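PDB 3P1Z: putative uncharacterized protein from Aeropyrum pernix, which is uncharacterized but probably binds nucleic acid and may act as, or within, a tRNA-intron endonuclease that cuts introns from precursor tRNAs. Local coordinates for residues E135-A140 with H145-A150. Numbering follows the deposited sequence.
Sequences EWSRGA and HSPIVA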
ATOM      1  N   GLU A 135      -7.920  18.230   8.782  1.00 54.05           N
ATOM      2  CA  GLU A 135      -8.412  19.591   9.005  1.00 55.14           C
ATOM      3  C   GLU A 135      -9.254  20.106   7.820  1.00 57.30           C
ATOM      4  O   GLU A 135     -10.171  20.919   7.994  1.00 53.59           O
ATOM      5  CB  GLU A 135      -7.246  20.550   9.309  1.00 58.40           C
ATOM      6  CG  GLU A 135      -6.221  19.985  10.313  1.00 73.93           C
ATOM      7  CD  GLU A 135      -5.039  20.924  10.600  1.00 90.12           C
ATOM      8  OE1 GLU A 135      -5.085  22.101  10.170  1.00 93.29           O
ATOM      9  OE2 GLU A 135      -4.066  20.475  11.260  1.00 87.90           O
ATOM     10  N   TRP A 136      -8.943  19.633   6.618  1.00 52.37           N
ATOM     11  CA  TRP A 136      -9.729  20.004   5.463  1.00 44.30           C
ATOM     12  C   TRP A 136     -11.116  19.377   5.554  1.00 49.24           C
ATOM     13  O   TRP A 136     -12.122  20.075   5.436  1.00 52.17           O
ATOM     14  CB  TRP A 136      -9.038  19.615   4.157  1.00 54.30           C
ATOM     15  CG  TRP A 136     -10.006  19.707   3.038  1.00 60.38           C
ATOM     16  CD1 TRP A 136     -10.403  20.837   2.374  1.00 58.79           C
ATOM     17  CD2 TRP A 136     -10.780  18.624   2.497  1.00 54.91           C
ATOM     18  NE1 TRP A 136     -11.359  20.516   1.434  1.00 54.96           N
ATOM     19  CE2 TRP A 136     -11.602  19.182   1.487  1.00 54.16           C
ATOM     20  CE3 TRP A 136     -10.831  17.255   2.761  1.00 44.29           C
ATOM     21  CZ2 TRP A 136     -12.479  18.387   0.739  1.00 56.29           C
ATOM     22  CZ3 TRP A 136     -11.697  16.477   2.021  1.00 51.77           C
ATOM     23  CH2 TRP A 136     -12.511  17.044   1.015  1.00 57.33           C
ATOM     24  N   SER A 137     -11.161  18.065   5.785  1.00 52.66           N
ATOM     25  CA  SER A 137     -12.423  17.336   5.929  1.00 54.44           C
ATOM     26  C   SER A 137     -13.241  17.892   7.071  1.00 54.36           C
ATOM     27  O   SER A 137     -14.451  18.096   6.946  1.00 54.83           O
ATOM     28  CB  SER A 137     -12.171  15.849   6.190  1.00 50.60           C
ATOM     29  OG  SER A 137     -13.374  15.198   6.591  1.00 49.31           O
ATOM     30  N   ARG A 138     -12.576  18.105   8.199  1.00 47.99           N
ATOM     31  CA  ARG A 138     -13.194  18.824   9.287  1.00 55.04           C
ATOM     32  C   ARG A 138     -13.766  20.101   8.714  1.00 61.23           C
ATOM     33  O   ARG A 138     -14.991  20.258   8.641  1.00 58.12           O
ATOM     34  CB  ARG A 138     -12.177  19.143  10.375  1.00 55.47           C
ATOM     35  CG  ARG A 138     -12.207  18.161  11.539  1.00 62.70           C
ATOM     36  CD  ARG A 138     -10.971  18.306  12.400  1.00 58.85           C
ATOM     37  NE  ARG A 138     -10.769  17.165  13.283  1.00 53.56           N
ATOM     38  CZ  ARG A 138      -9.578  16.663  13.593  1.00 65.61           C
ATOM     39  NH1 ARG A 138      -9.486  15.616  14.408  1.00 62.33           N
ATOM     40  NH2 ARG A 138      -8.474  17.193  13.073  1.00 63.93           N
ATOM     41  N   GLY A 139     -12.861  20.995   8.302  1.00 58.77           N
ATOM     42  CA  GLY A 139     -13.218  22.231   7.637  1.00 52.60           C
ATOM     43  C   GLY A 139     -14.497  22.025   6.869  1.00 58.68           C
ATOM     44  O   GLY A 139     -15.561  22.465   7.287  1.00 61.85           O
ATOM     45  N   ALA A 140     -14.383  21.316   5.754  1.00 60.91           N
ATOM     46  CA  ALA A 140     -15.524  20.961   4.921  1.00 60.04           C
ATOM     47  C   ALA A 140     -16.787  20.636   5.714  1.00 59.03           C
ATOM     48  O   ALA A 140     -17.845  21.207   5.467  1.00 58.35           O
ATOM     49  CB  ALA A 140     -15.167  19.808   4.010  1.00 57.14           C
ATOM     50  N   HIS A 145     -20.610  21.042   3.923  1.00 60.28           N
ATOM     51  CA  HIS A 145     -20.353  20.350   2.664  1.00 56.07           C
ATOM     52  C   HIS A 145     -19.974  18.907   2.986  1.00 57.71           C
ATOM     53  O   HIS A 145     -19.404  18.623   4.046  1.00 58.08           O
ATOM     54  CB  HIS A 145     -19.220  20.992   1.852  1.00 56.98           C
ATOM     55  CG  HIS A 145     -19.329  22.476   1.699  1.00 57.86           C
ATOM     56  ND1 HIS A 145     -20.535  23.139   1.696  1.00 58.08           N
ATOM     57  CD2 HIS A 145     -18.377  23.425   1.519  1.00 54.88           C
ATOM     58  CE1 HIS A 145     -20.323  24.433   1.535  1.00 58.57           C
ATOM     59  NE2 HIS A 145     -19.022  24.632   1.425  1.00 55.53           N
ATOM     60  N   SER A 146     -20.307  17.994   2.082  1.00 53.68           N
ATOM     61  CA  SER A 146     -19.852  16.619   2.188  1.00 50.53           C
ATOM     62  C   SER A 146     -18.449  16.545   1.628  1.00 49.49           C
ATOM     63  O   SER A 146     -18.228  16.894   0.473  1.00 49.49           O
ATOM     64  CB  SER A 146     -20.762  15.693   1.395  1.00 50.02           C
ATOM     65  OG  SER A 146     -22.117  16.024   1.625  1.00 60.08           O
ATOM     66  N   PRO A 147     -17.497  16.057   2.434  1.00 47.02           N
ATOM     67  CA  PRO A 147     -16.085  16.111   2.054  1.00 50.26           C
ATOM     68  C   PRO A 147     -15.740  15.151   0.906  1.00 53.94           C
ATOM     69  O   PRO A 147     -15.721  13.937   1.092  1.00 52.55           O
ATOM     70  CB  PRO A 147     -15.358  15.674   3.340  1.00 49.97           C
ATOM     71  CG  PRO A 147     -16.440  15.408   4.368  1.00 54.33           C
ATOM     72  CD  PRO A 147     -17.699  15.203   3.611  1.00 54.38           C
ATOM     73  N   ILE A 148     -15.459  15.680  -0.276  1.00 52.82           N
ATOM     74  CA  ILE A 148     -15.089  14.798  -1.376  1.00 49.07           C
ATOM     75  C   ILE A 148     -13.618  14.942  -1.723  1.00 47.94           C
ATOM     76  O   ILE A 148     -13.041  16.020  -1.592  1.00 48.45           O
ATOM     77  CB  ILE A 148     -16.005  14.987  -2.603  1.00 47.74           C
ATOM     78  CG1 ILE A 148     -17.461  14.707  -2.207  1.00 46.70           C
ATOM     79  CG2 ILE A 148     -15.579  14.084  -3.758  1.00 42.68           C
ATOM     80  CD1 ILE A 148     -17.723  13.276  -1.791  1.00 46.58           C
ATOM     81  N   VAL A 149     -13.007  13.834  -2.124  1.00 47.44           N
ATOM     82  CA  VAL A 149     -11.617  13.842  -2.564  1.00 44.03           C
ATOM     83  C   VAL A 149     -11.526  13.256  -3.978  1.00 42.24           C
ATOM     84  O   VAL A 149     -12.024  12.163  -4.265  1.00 37.83           O
ATOM     85  CB  VAL A 149     -10.691  13.110  -1.556  1.00 38.91           C
ATOM     86  CG1 VAL A 149     -10.352  11.707  -2.035  1.00 51.11           C
ATOM     87  CG2 VAL A 149      -9.437  13.895  -1.315  1.00 38.57           C
ATOM     88  N   ALA A 150     -10.920  14.016  -4.876  1.00 43.11           N
ATOM     89  CA  ALA A 150     -10.718  13.541  -6.238  1.00 46.32           C
ATOM     90  C   ALA A 150      -9.229  13.404  -6.529  1.00 46.26           C
ATOM     91  O   ALA A 150      -8.478  14.383  -6.523  1.00 45.29           O
ATOM     92  CB  ALA A 150     -11.397  14.462  -7.255  1.00 40.10           C
TER
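Trp136 rests the benzo end of its indole beside the backbone and ring of Pro147, the two side chains crossing at a slant, with CH2 of Trp136 3.9 Å from CB of Pro147. The torsion that sets CG of Trp136 anti to the backbone N (chi1 166°) swings the ring off the helix flank and lets it extend to the strand, where it also reaches the main chain at Pro147, obliquely. One turn further on, Ala140 turns its methyl toward the same ring, and Ala140 CB lies 4.2 Å from Pro147 CB. Ser137, the neighbour of Trp136, brings OG to 3.8 Å from Pro147 CG. The pyrrolidine ring thus meets three helix residues, while the hydroxyl of Ser137 is taken up by the carbonyl of Ala163 on strand 158-166.

Helix 130-142 and strand 146-152 follow one another in the C-terminal domain of the tRNA-intron endonuclease family, and the axes of 135-140 and 146-150 come within 7.6 Å, their directions 141° apart. Strand 146-152 runs between 115-123, to which it is parallel, and 158-166, so that 115-123, the helix and 146-152 form a beta-alpha-beta crossover; Trp136 also touches Leu120 on the first of these strands. With an alanine here, Pro147 and Leu120 would probably lose their indole partner, and a gap would be likely to open between helix and sheet. Where the chain turns back from helix to strand, the amide N of His145 donates to the carbonyl O of Ala140 at 3.2 Å.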